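Local structure of cytochrome P450 (CYP102L1) (Mycobacterium phage Adler, 6N6Q) at residues E337-L341 / W342-P346; V452-T455 / L456-P460; A326-R329 / Y330-L333; N285-A288 / F289-F293; N157-T160 / I161-S165. The protein probably acts as a haem-thiolate monooxygenase, holding an iron protoporphyrin IX that activates molecular oxygen for the oxidation of an organic substrate. All coordinates share one frame; numbering follows the deposited sequence.

Contact 1: residues E337-L341 / W342-P346; sequences EALRL and WPVAP. With HEM (protoporphyrin IX containing Fe), chain E.
Trp342, the first residue to leave helix 329-341, folds its indole back over the carbonyl group of Leu341. Its CB lies 3.3 Å from Leu341 C, and with CG anti to its own carbonyl carbon (chi1 -68°) the ring then spreads with one face over Leu341 O. CG is nearest, 3.1 Å from Leu341 O; CD1 and CD2 follow, and CE3 is already 4.0 Å from Leu341 O. On the pyrrole side CD1 is 4.0 Å from Leu341 CG, the leucine side chain running across the indole at a slant. On its other face the indole stacks with Phe289 of helix 265-296, and it also touches Leu458. The backbone of Trp342 makes the last helical bond, N to Ala338 O at 3.0 Å, whereas the proline nitrogen that follows has no proton to give. Leu339 O, which gets no proton from Pro343 N, lies 3.3 Å from Pro343 CB and takes a weak hydrogen bond from His379. Along the helix Arg340 grips Glu337 side-on, one nitrogen to each carboxylate oxygen, NH2 being 2.7 Å from Glu337 OE2. Both oxygens lie close to the guanidinium plane, yet the donors come from above the plane of the carboxylate. Arg395 adds a second salt bridge to Glu337. Beyond the helix, Val344 CG2 reaches to 3.7 Å from haem CMB, and Ala345 CB also touches the porphyrin. The buried Glu337-Arg340 pair, completed by Arg395, is the ExxR motif of the cytochrome P450 K helix, followed here by the segment leading past the haem.

Contact 2: residues V452-T455 / L456-P460; sequences VSET and LTLKP
Val452 and Leu458 pack diagonally across an antiparallel hairpin, and with Glu454 they form its tight face. Val452 CG1, held anti to its backbone N (chi1 175°), comes within 3.7 Å of Leu458 CG. Glu454 runs alongside Leu458 in the same direction, its CG 4.1 Å from Leu458 CD1, before its carboxylate goes on to the backbone nitrogens of Val36 and Gln37. Between the strands Ser453 and Lys459 form a hydrogen-bonded pair: Ser453 N reaches Lys459 O at 2.9 Å, and Lys459 N returns the bond to Ser453 O at 3.1 Å. Their side chains lie on the other, partly exposed face and meet loosely, Ser453 OG 3.9 Å from Lys459 CE. The lysine bends at its last two torsions, and NZ drops onto Pro460 O at 2.9 Å from above the carbonyl plane. At the turn Thr455 N binds Thr457 O at 3.0 Å, while Thr455 OG1 takes a weak bond from Thr457 N and also hydrogen-bonds to Glu281. Backbone bonds thus set the strand pairing, while the hydroxyl of exposed Thr455 ties the turn to the carboxylate of Glu281 in helix 265-296.

Contact 3: residues A326-R329 / Y330-L333; sequences AKLR and YLRL
Leu328 and Arg329 lead into the first turn of helix 329-341, the K helix of the cytochrome P450 fold, with Leu328 at the N-cap and at the centre of an inverse gamma turn. Backbone bonds open the helix: Arg332 N binds Leu328 O at 3.2 Å, and Leu333 N binds Arg329 O at 3.0 Å. Leucine has no side-chain acceptor for the first-turn amides; two of them, Tyr330 N and Leu331 N, are taken by the two carboxylate oxygens of Glu307 in helix 298-311, and the helix start would probably favour its negative charge. The apolar contacts lie on the buried side. Leu328 and Leu331 run side by side in the same direction, CB to CB at 4.1 Å, and their ends keep that spacing, with Leu328 CD1 4.1 Å from Leu331 CD2. Both side chains pack on Val430 and Ala434 of helix 422-439. Charged groups occupy the outer side. Arg332 keeps its CB 3.4 Å from Arg329 O, then bends at chi2 (59°) and sends its guanidinium away toward Asp336, with which it makes a long, weak ion pair. Arg329 instead runs extended from CG to NE and passes at an angle over Leu333. One face of its guanidinium there receives the methyl Leu333 CD1, offset toward the rim and nearest to Arg329 NH2, at 3.8 Å.

Contact 4: residues N285-A288 / F289-F293; sequences NAIA and FALHF
The ring of Phe289 meets the carbonyl oxygen of Asn285, one helical turn earlier, obliquely. Its ring atom CD2 lies 3.1 Å from Asn285 O, while its backbone N donates a hydrogen bond to the same oxygen at 2.9 Å. That oxygen is thus covered by both the amide and the ring of one residue. With chi1 at -86° the phenyl group leans back along the helix toward Asn285. Ile287 and Leu291 form the next pair, lying side by side and pointing the same way, Ile287 CG2 4.1 Å from Leu291 CD1. Beneath them Leu291 N binds Ile287 O at 2.8 Å, and Leu291 CG rests 3.4 Å from that same oxygen. The bonds from Ala290 N to Ala286 O and from His292 N to Ala288 O continue the ladder. One residue on, His292 CD2 lies over a face of the Phe293 ring, 3.6 Å above its plane and toward the rim; Phe293 also stacks with Phe391. Outside this shell Leu291 and Ala290 meet Leu433 of helix 422-439, and Ile287 and Ala288 meet Thr156 and Ile152 of helix 152-169, respectively. Asn285 ND2 makes a weak hydrogen bond to Thr457 OG1 in the hairpin. The side chain of Ala286 lies about 4 Å from the haem. Helix 265-296 is the long central helix of the cytochrome P450 fold, running past the haem through the protein core.

Contact 5: residues N157-T160 / I161-S165; sequences NRLT and IEIIS
The carboxamide of Asn157 presents its oxygen to the end of Ile161, OD1 standing 4.0 Å from Ile161 CD1. The same isoleucine is pressed against the helix, its CG1 3.2 Å from Asn157 O, where Ile161 N makes only a weak hydrogen bond. The two other flat groups on this stretch, the guanidinium of Arg158 and the carboxylate of Glu162, do not meet: NH2 of Arg158 is 6.6 Å from OE2 of Glu162. A water links Glu162 to the backbone instead, giving one proton to Arg158 O at 3.0 Å and the other to Glu162 OE2 at 2.7 Å. Glu162 reaches it by bending at chi2 (-54°), and its carboxylate is further held by Arg166 and by the backbone nitrogens of Phe173 and Asn174. Arg158 NH1 hydrogen-bonds to Asp178 O. Both segments belong to helix 152-169, the E helix of the P450 fold, which packs in a four-helix bundle with helices 119-145, 265-296 and 422-439. Toward helix 119-145, Leu159 and Ile163 slant across each other, CG of Leu159 3.9 Å from CD1 of Ile163, both side chains also touching Thr132. Their backbones are joined by the bond from Ile163 N to Leu159 O. Thr160 faces helix 265-296 and hydrogen-bonds through OG1 to Ser280 O, while its own carbonyl oxygen accepts Ile164 N at 3.1 Å and lies against Ile164 CG1.

Contacts 1 and 3 share helix 329-341, contact 3 at its start and contact 1 at its end, their centres about 17 Å apart. Contacts 1, 2 and 4 touch one another, and contact 4, on helix 265-296, also meets contact 5, on helix 152-169, through one methyl pair, Ile287 with Thr160. Contacts 1, 3, 4 and 5 are buried, contact 2 only partly, with an exposed polar turn. Contact 1 holds an internal salt bridge, whereas contact 4 is mostly apolar in its side chains. Contact 3 combines a buried leucine pair with exposed Arg329 and partly exposed Arg332; contact 5 has a buried, well-satisfied Glu162 beside partly exposed Arg158.

Contact 1: residues E337-L341 / W342-P346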
# COMPACT_ATOMS: atom_id res chain seq x y z
N GLU A 337 6.14 -8.27 -10.53
CA GLU A 337 5.10 -8.73 -11.44
C GLU A 337 3.73 -8.73 -10.76
O GLU A 337 2.72 -8.48 -11.42
CB GLU A 337 5.43 -10.12 -11.97
CG GLU A 337 4.43 -10.68 -12.97
CD GLU A 337 4.48 -9.99 -14.33
OE1 GLU A 337 5.31 -9.08 -14.52
OE2 GLU A 337 3.68 -10.37 -15.21
N ALA A 338 3.69 -9.00 -9.46
CA ALA A 338 2.43 -8.90 -8.73
C ALA A 338 1.94 -7.46 -8.67
O ALA A 338 0.75 -7.19 -8.86
CB ALA A 338 2.58 -9.47 -7.32
N LEU A 339 2.85 -6.51 -8.42
CA LEU A 339 2.48 -5.10 -8.39
C LEU A 339 2.17 -4.56 -9.78
O LEU A 339 1.55 -3.50 -9.89
CB LEU A 339 3.59 -4.28 -7.74
CG LEU A 339 3.73 -4.46 -6.23
CD1 LEU A 339 4.88 -3.63 -5.68
CD2 LEU A 339 2.42 -4.09 -5.54
N ARG A 340 2.59 -5.26 -10.83
CA ARG A 340 2.20 -4.86 -12.18
C ARG A 340 0.81 -5.39 -12.51
O ARG A 340 -0.11 -4.61 -12.82
CB ARG A 340 3.22 -5.36 -13.20
CG ARG A 340 2.95 -4.86 -14.62
CD ARG A 340 3.71 -5.66 -15.66
NE ARG A 340 3.26 -7.05 -15.73
CZ ARG A 340 2.21 -7.46 -16.42
NH1 ARG A 340 1.49 -6.58 -17.11
NH2 ARG A 340 1.87 -8.74 -16.43
N LEU A 341 0.63 -6.71 -12.44
CA LEU A 341 -0.64 -7.30 -12.83
C LEU A 341 -1.79 -6.81 -11.95
O LEU A 341 -2.92 -6.67 -12.43
CB LEU A 341 -0.55 -8.83 -12.78
CG LEU A 341 -1.52 -9.59 -13.68
CD1 LEU A 341 -1.35 -9.15 -15.13
CD2 LEU A 341 -1.32 -11.09 -13.55
N TRP A 342 -1.52 -6.54 -10.68
CA TRP A 342 -2.53 -6.04 -9.76
C TRP A 342 -1.90 -5.03 -8.82
O TRP A 342 -1.49 -5.37 -7.70
CB TRP A 342 -3.20 -7.17 -8.98
CG TRP A 342 -4.03 -8.06 -9.84
CD1 TRP A 342 -3.67 -9.28 -10.35
CD2 TRP A 342 -5.35 -7.80 -10.31
NE1 TRP A 342 -4.69 -9.79 -11.11
CE2 TRP A 342 -5.74 -8.91 -11.10
CE3 TRP A 342 -6.25 -6.75 -10.15
CZ2 TRP A 342 -6.98 -8.99 -11.72
CZ3 TRP A 342 -7.49 -6.83 -10.76
CH2 TRP A 342 -7.85 -7.94 -11.54
N PRO A 343 -1.80 -3.77 -9.23
CA PRO A 343 -1.26 -2.75 -8.33
C PRO A 343 -2.24 -2.42 -7.22
O PRO A 343 -3.32 -1.89 -7.48
CB PRO A 343 -1.02 -1.54 -9.25
CG PRO A 343 -1.87 -1.79 -10.47
CD PRO A 343 -2.43 -3.18 -10.42
N VAL A 344 -1.87 -2.76 -5.97
CA VAL A 344 -2.78 -2.56 -4.85
C VAL A 344 -3.17 -1.09 -4.73
O VAL A 344 -4.30 -0.78 -4.33
CB VAL A 344 -2.15 -3.10 -3.55
CG1 VAL A 344 -2.00 -4.61 -3.63
CG2 VAL A 344 -0.80 -2.44 -3.29
N ALA A 345 -2.27 -0.18 -5.07
CA ALA A 345 -2.65 1.21 -5.28
C ALA A 345 -2.95 1.38 -6.76
O ALA A 345 -2.04 1.66 -7.55
CB ALA A 345 -1.54 2.16 -4.82
N PRO A 346 -4.21 1.22 -7.17
CA PRO A 346 -4.50 1.09 -8.61
C PRO A 346 -4.30 2.37 -9.40
O PRO A 346 -4.33 2.31 -10.64
CB PRO A 346 -5.97 0.66 -8.62
CG PRO A 346 -6.54 1.29 -7.39
CD PRO A 346 -5.44 1.27 -6.36
CHA HEM E . 2.23 7.36 -1.11
CHB HEM E . 1.68 2.91 -2.98
CHC HEM E . 3.54 0.98 1.08
CHD HEM E . 3.37 5.36 3.18
C1A HEM E . 1.94 6.34 -1.99
C2A HEM E . 1.45 6.48 -3.35
C3A HEM E . 1.30 5.25 -3.86
C4A HEM E . 1.69 4.29 -2.85
CMA HEM E . 0.79 4.93 -5.28
CAA HEM E . 1.14 7.80 -4.09
CBA HEM E . -0.29 8.22 -3.76
CGA HEM E . -0.70 9.40 -4.59
O1A HEM E . 0.06 9.80 -5.51
O2A HEM E . -1.81 9.94 -4.35
C1B HEM E . 2.19 2.01 -2.07
C2B HEM E . 2.38 0.59 -2.30
C3B HEM E . 2.89 0.05 -1.18
C4B HEM E . 3.04 1.11 -0.20
CMB HEM E . 2.03 -0.11 -3.63
CAB HEM E . 3.29 -1.42 -0.87
CBB HEM E . 3.15 -2.45 -1.71
C1C HEM E . 3.69 1.99 2.01
C2C HEM E . 4.28 1.88 3.33
C3C HEM E . 4.24 3.07 3.92
C4C HEM E . 3.62 4.01 2.99
CMC HEM E . 4.86 0.59 3.96
CAC HEM E . 4.78 3.33 5.34
CBC HEM E . 4.77 4.53 5.92
C1D HEM E . 3.06 6.29 2.21
C2D HEM E . 2.94 7.72 2.40
C3D HEM E . 2.63 8.27 1.22
C4D HEM E . 2.54 7.22 0.23
CMD HEM E . 3.13 8.48 3.73
CAD HEM E . 2.40 9.78 0.95
CBD HEM E . 3.73 10.47 0.69
CGD HEM E . 3.51 11.92 0.34
O1D HEM E . 4.39 12.76 0.65
O2D HEM E . 2.44 12.24 -0.25
NA HEM E . 2.07 4.99 -1.73
NB HEM E . 2.60 2.29 -0.78
NC HEM E . 3.30 3.31 1.84
ND HEM E . 2.81 6.02 0.87
FE HEM E . 2.56 4.13 0.10

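Contact 2: residues V452-T455 / L456-P460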
# COMPACT_ATOMS: atom_id res chain seq x y z
N VAL A 452 -11.01 -9.86 -7.57
CA VAL A 452 -10.37 -8.73 -6.91
C VAL A 452 -11.43 -7.73 -6.51
O VAL A 452 -12.10 -7.14 -7.37
CB VAL A 452 -9.31 -8.08 -7.81
CG1 VAL A 452 -8.75 -6.83 -7.15
CG2 VAL A 452 -8.20 -9.07 -8.12
N SER A 453 -11.60 -7.53 -5.20
CA SER A 453 -12.46 -6.48 -4.69
C SER A 453 -11.68 -5.18 -4.58
O SER A 453 -10.45 -5.16 -4.57
CB SER A 453 -13.05 -6.87 -3.33
OG SER A 453 -12.06 -6.88 -2.32
N GLU A 454 -12.42 -4.07 -4.50
CA GLU A 454 -11.83 -2.74 -4.46
C GLU A 454 -12.31 -2.01 -3.22
O GLU A 454 -13.49 -1.67 -3.11
CB GLU A 454 -12.18 -1.96 -5.73
CG GLU A 454 -11.78 -2.66 -7.01
CD GLU A 454 -11.72 -1.72 -8.20
OE1 GLU A 454 -11.57 -0.50 -7.99
OE2 GLU A 454 -11.81 -2.20 -9.35
N THR A 455 -11.40 -1.79 -2.28
CA THR A 455 -11.64 -0.95 -1.11
C THR A 455 -10.82 0.33 -1.27
O THR A 455 -10.92 0.97 -2.32
CB THR A 455 -11.34 -1.75 0.15
OG1 THR A 455 -9.93 -1.97 0.25
CG2 THR A 455 -12.05 -3.09 0.11
N LEU A 456 -10.00 0.72 -0.29
CA LEU A 456 -8.99 1.73 -0.56
C LEU A 456 -7.89 1.19 -1.46
O LEU A 456 -7.20 1.97 -2.12
CB LEU A 456 -8.38 2.23 0.76
CG LEU A 456 -9.36 2.86 1.75
CD1 LEU A 456 -8.63 3.32 3.01
CD2 LEU A 456 -10.11 4.02 1.10
N THR A 457 -7.73 -0.13 -1.51
CA THR A 457 -6.74 -0.80 -2.34
C THR A 457 -7.38 -1.98 -3.05
O THR A 457 -8.52 -2.37 -2.77
CB THR A 457 -5.54 -1.28 -1.51
OG1 THR A 457 -5.98 -2.24 -0.54
CG2 THR A 457 -4.87 -0.12 -0.80
N LEU A 458 -6.63 -2.56 -3.99
CA LEU A 458 -7.04 -3.81 -4.62
C LEU A 458 -6.69 -4.98 -3.71
O LEU A 458 -5.58 -5.04 -3.16
CB LEU A 458 -6.36 -3.96 -5.98
CG LEU A 458 -7.15 -3.51 -7.21
CD1 LEU A 458 -7.76 -2.13 -6.99
CD2 LEU A 458 -6.26 -3.51 -8.45
N LYS A 459 -7.63 -5.90 -3.55
CA LYS A 459 -7.46 -7.01 -2.63
C LYS A 459 -8.03 -8.29 -3.23
O LYS A 459 -9.09 -8.26 -3.86
CB LYS A 459 -8.14 -6.73 -1.28
CG LYS A 459 -7.80 -7.71 -0.18
CD LYS A 459 -8.62 -7.46 1.07
CE LYS A 459 -10.06 -7.86 0.85
NZ LYS A 459 -10.17 -9.30 0.48
N PRO A 460 -7.34 -9.42 -3.07
CA PRO A 460 -7.92 -10.71 -3.47
C PRO A 460 -9.04 -11.11 -2.52
O PRO A 460 -8.83 -11.18 -1.31
CB PRO A 460 -6.73 -11.68 -3.39
CG PRO A 460 -5.51 -10.81 -3.33
CD PRO A 460 -5.94 -9.56 -2.64

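Contact 3: residues A326-R329 / Y330-L333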
# COMPACT_ATOMS: atom_id res chain seq x y z
N ALA A 326 18.02 -7.89 -0.38
CA ALA A 326 18.11 -7.37 -1.74
C ALA A 326 18.81 -8.33 -2.69
O ALA A 326 18.72 -8.14 -3.91
CB ALA A 326 18.84 -6.02 -1.74
N LYS A 327 19.51 -9.34 -2.18
CA LYS A 327 20.18 -10.31 -3.04
C LYS A 327 19.23 -11.35 -3.61
O LYS A 327 19.64 -12.12 -4.49
CB LYS A 327 21.31 -11.00 -2.27
CG LYS A 327 22.46 -10.07 -1.89
CD LYS A 327 23.67 -10.82 -1.36
CE LYS A 327 23.39 -11.47 -0.02
NZ LYS A 327 24.63 -11.99 0.64
N LEU A 328 17.99 -11.41 -3.14
CA LEU A 328 16.98 -12.32 -3.69
C LEU A 328 16.39 -11.68 -4.94
O LEU A 328 15.36 -11.02 -4.89
CB LEU A 328 15.91 -12.63 -2.65
CG LEU A 328 16.39 -13.27 -1.35
CD1 LEU A 328 15.25 -13.40 -0.35
CD2 LEU A 328 17.02 -14.63 -1.63
N ARG A 329 17.07 -11.90 -6.07
CA ARG A 329 16.66 -11.25 -7.31
C ARG A 329 15.31 -11.75 -7.80
O ARG A 329 14.42 -10.96 -8.13
CB ARG A 329 17.72 -11.46 -8.39
CG ARG A 329 17.18 -11.28 -9.81
CD ARG A 329 18.16 -11.78 -10.86
NE ARG A 329 17.50 -12.00 -12.15
CZ ARG A 329 17.35 -11.07 -13.08
NH1 ARG A 329 17.81 -9.84 -12.88
NH2 ARG A 329 16.74 -11.36 -14.22
N TYR A 330 15.14 -13.08 -7.85
CA TYR A 330 13.92 -13.62 -8.44
C TYR A 330 12.70 -13.33 -7.58
O TYR A 330 11.62 -13.04 -8.11
CB TYR A 330 14.06 -15.13 -8.67
CG TYR A 330 12.89 -15.72 -9.43
CD1 TYR A 330 12.77 -15.55 -10.80
CD2 TYR A 330 11.90 -16.43 -8.77
CE1 TYR A 330 11.71 -16.08 -11.50
CE2 TYR A 330 10.83 -16.97 -9.46
CZ TYR A 330 10.74 -16.78 -10.82
OH TYR A 330 9.67 -17.31 -11.52
N LEU A 331 12.84 -13.39 -6.26
CA LEU A 331 11.72 -13.05 -5.39
C LEU A 331 11.32 -11.59 -5.54
O LEU A 331 10.14 -11.26 -5.43
CB LEU A 331 12.07 -13.37 -3.93
CG LEU A 331 10.89 -13.37 -2.96
CD1 LEU A 331 9.77 -14.26 -3.48
CD2 LEU A 331 11.33 -13.84 -1.58
N ARG A 332 12.29 -10.71 -5.80
CA ARG A 332 11.96 -9.32 -6.11
C ARG A 332 11.20 -9.22 -7.42
O ARG A 332 10.29 -8.39 -7.56
CB ARG A 332 13.24 -8.49 -6.15
CG ARG A 332 13.05 -7.06 -6.64
CD ARG A 332 12.08 -6.28 -5.77
NE ARG A 332 12.07 -4.86 -6.12
CZ ARG A 332 12.82 -3.95 -5.52
NH1 ARG A 332 13.64 -4.30 -4.54
NH2 ARG A 332 12.76 -2.68 -5.90
N LEU A 333 11.54 -10.07 -8.40
CA LEU A 333 10.81 -10.06 -9.66
C LEU A 333 9.40 -10.60 -9.50
O LEU A 333 8.51 -10.25 -10.28
CB LEU A 333 11.57 -10.87 -10.72
CG LEU A 333 12.91 -10.30 -11.18
CD1 LEU A 333 13.48 -11.14 -12.32
CD2 LEU A 333 12.76 -8.85 -11.60

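Contact 4: residues N285-A288 / F289-F293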
# COMPACT_ATOMS: atom_id res chain seq x y z
N ASN A 285 -1.98 -6.67 0.90
CA ASN A 285 -2.65 -7.20 -0.28
C ASN A 285 -1.66 -7.57 -1.37
O ASN A 285 -1.91 -8.51 -2.14
CB ASN A 285 -3.68 -6.19 -0.79
CG ASN A 285 -4.78 -5.92 0.21
OD1 ASN A 285 -5.04 -6.73 1.09
ND2 ASN A 285 -5.43 -4.77 0.08
N ALA A 286 -0.54 -6.85 -1.46
CA ALA A 286 0.51 -7.23 -2.41
C ALA A 286 1.08 -8.60 -2.05
O ALA A 286 1.31 -9.44 -2.93
CB ALA A 286 1.61 -6.18 -2.44
N ILE A 287 1.33 -8.84 -0.76
CA ILE A 287 1.79 -10.16 -0.32
C ILE A 287 0.74 -11.22 -0.63
O ILE A 287 1.07 -12.32 -1.07
CB ILE A 287 2.14 -10.12 1.18
CG1 ILE A 287 3.35 -9.23 1.43
CG2 ILE A 287 2.38 -11.52 1.71
CD1 ILE A 287 3.57 -8.90 2.89
N ALA A 288 -0.54 -10.90 -0.39
CA ALA A 288 -1.60 -11.86 -0.66
C ALA A 288 -1.68 -12.20 -2.15
O ALA A 288 -1.93 -13.35 -2.51
CB ALA A 288 -2.94 -11.31 -0.16
N PHE A 289 -1.46 -11.21 -3.02
CA PHE A 289 -1.41 -11.49 -4.45
C PHE A 289 -0.22 -12.37 -4.80
O PHE A 289 -0.36 -13.33 -5.58
CB PHE A 289 -1.35 -10.18 -5.24
CG PHE A 289 -2.69 -9.57 -5.53
CD1 PHE A 289 -3.60 -10.22 -6.35
CD2 PHE A 289 -3.04 -8.34 -5.00
CE1 PHE A 289 -4.84 -9.66 -6.62
CE2 PHE A 289 -4.27 -7.77 -5.26
CZ PHE A 289 -5.17 -8.43 -6.08
N ALA A 290 0.95 -12.07 -4.24
CA ALA A 290 2.14 -12.87 -4.53
C ALA A 290 2.00 -14.29 -4.00
O ALA A 290 2.50 -15.23 -4.62
CB ALA A 290 3.38 -12.20 -3.95
N LEU A 291 1.32 -14.47 -2.86
CA LEU A 291 1.07 -15.81 -2.36
C LEU A 291 0.14 -16.59 -3.28
O LEU A 291 0.33 -17.79 -3.48
CB LEU A 291 0.50 -15.75 -0.94
CG LEU A 291 1.50 -15.41 0.16
CD1 LEU A 291 0.82 -15.36 1.52
CD2 LEU A 291 2.63 -16.43 0.17
N HIS A 292 -0.85 -15.91 -3.86
CA HIS A 292 -1.75 -16.58 -4.79
C HIS A 292 -1.00 -17.04 -6.04
O HIS A 292 -1.14 -18.19 -6.46
CB HIS A 292 -2.90 -15.65 -5.18
CG HIS A 292 -3.64 -16.10 -6.40
ND1 HIS A 292 -4.55 -17.13 -6.38
CD2 HIS A 292 -3.58 -15.67 -7.69
CE1 HIS A 292 -5.04 -17.31 -7.60
NE2 HIS A 292 -4.46 -16.44 -8.41
N PHE A 293 -0.21 -16.15 -6.63
CA PHE A 293 0.49 -16.51 -7.86
C PHE A 293 1.60 -17.52 -7.61
O PHE A 293 1.94 -18.29 -8.51
CB PHE A 293 1.04 -15.24 -8.53
CG PHE A 293 -0.02 -14.42 -9.22
CD1 PHE A 293 -0.93 -15.01 -10.08
CD2 PHE A 293 -0.11 -13.05 -8.99
CE1 PHE A 293 -1.90 -14.26 -10.71
CE2 PHE A 293 -1.09 -12.30 -9.62
CZ PHE A 293 -1.98 -12.90 -10.48

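Contact 5: residues N157-T160 / I161-S165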
# COMPACT_ATOMS: atom_id res chain seq x y z
N ASN A 157 -2.75 -8.81 6.74
CA ASN A 157 -3.02 -7.45 7.20
C ASN A 157 -2.74 -7.28 8.68
O ASN A 157 -2.32 -6.20 9.10
CB ASN A 157 -4.47 -7.06 6.88
CG ASN A 157 -4.60 -5.61 6.47
OD1 ASN A 157 -3.99 -4.72 7.07
ND2 ASN A 157 -5.37 -5.36 5.41
N ARG A 158 -2.95 -8.33 9.49
CA ARG A 158 -2.50 -8.27 10.88
C ARG A 158 -0.98 -8.20 10.96
O ARG A 158 -0.44 -7.57 11.88
CB ARG A 158 -3.00 -9.49 11.65
CG ARG A 158 -4.49 -9.75 11.58
CD ARG A 158 -4.89 -10.81 12.59
NE ARG A 158 -4.88 -10.28 13.95
CZ ARG A 158 -4.59 -11.00 15.03
NH1 ARG A 158 -4.27 -12.28 14.92
NH2 ARG A 158 -4.62 -10.43 16.23
N LEU A 159 -0.28 -8.83 10.02
CA LEU A 159 1.18 -8.85 10.05
C LEU A 159 1.75 -7.47 9.75
O LEU A 159 2.53 -6.93 10.54
CB LEU A 159 1.72 -9.88 9.06
CG LEU A 159 3.23 -9.81 8.82
CD1 LEU A 159 3.99 -10.08 10.11
CD2 LEU A 159 3.66 -10.76 7.71
N THR A 160 1.37 -6.89 8.61
CA THR A 160 1.96 -5.62 8.20
C THR A 160 1.62 -4.50 9.18
O THR A 160 2.38 -3.54 9.30
CB THR A 160 1.49 -5.25 6.79
OG1 THR A 160 0.07 -5.03 6.80
CG2 THR A 160 1.82 -6.37 5.81
N ILE A 161 0.49 -4.61 9.88
CA ILE A 161 0.20 -3.67 10.95
C ILE A 161 1.27 -3.74 12.03
O ILE A 161 1.83 -2.73 12.45
CB ILE A 161 -1.21 -3.93 11.54
CG1 ILE A 161 -2.28 -3.34 10.62
CG2 ILE A 161 -1.32 -3.35 12.94
CD1 ILE A 161 -3.68 -3.76 10.99
N GLU A 162 1.58 -4.96 12.49
CA GLU A 162 2.60 -5.12 13.51
C GLU A 162 3.98 -4.75 12.99
O GLU A 162 4.81 -4.24 13.76
CB GLU A 162 2.60 -6.56 14.04
CG GLU A 162 1.32 -6.94 14.77
CD GLU A 162 0.98 -5.97 15.89
OE1 GLU A 162 1.90 -5.57 16.63
OE2 GLU A 162 -0.20 -5.60 16.02
N ILE A 163 4.25 -4.98 11.71
CA ILE A 163 5.55 -4.63 11.15
C ILE A 163 5.77 -3.12 11.23
O ILE A 163 6.83 -2.66 11.66
CB ILE A 163 5.68 -5.15 9.71
CG1 ILE A 163 5.87 -6.67 9.71
CG2 ILE A 163 6.84 -4.47 8.99
CD1 ILE A 163 6.10 -7.26 8.34
N ILE A 164 4.78 -2.34 10.81
CA ILE A 164 4.94 -0.89 10.81
C ILE A 164 4.96 -0.35 12.23
O ILE A 164 5.80 0.50 12.58
CB ILE A 164 3.82 -0.23 9.98
CG1 ILE A 164 3.85 -0.76 8.55
CG2 ILE A 164 3.99 1.28 9.98
CD1 ILE A 164 2.72 -0.24 7.70
N SER A 165 4.04 -0.82 13.08
CA SER A 165 3.93 -0.27 14.43
C SER A 165 5.15 -0.62 15.27
O SER A 165 5.70 0.25 15.97
CB SER A 165 2.65 -0.76 15.10
OG SER A 165 2.66 -2.17 15.26
O HOH W 1 -2.01 -6.58 14.24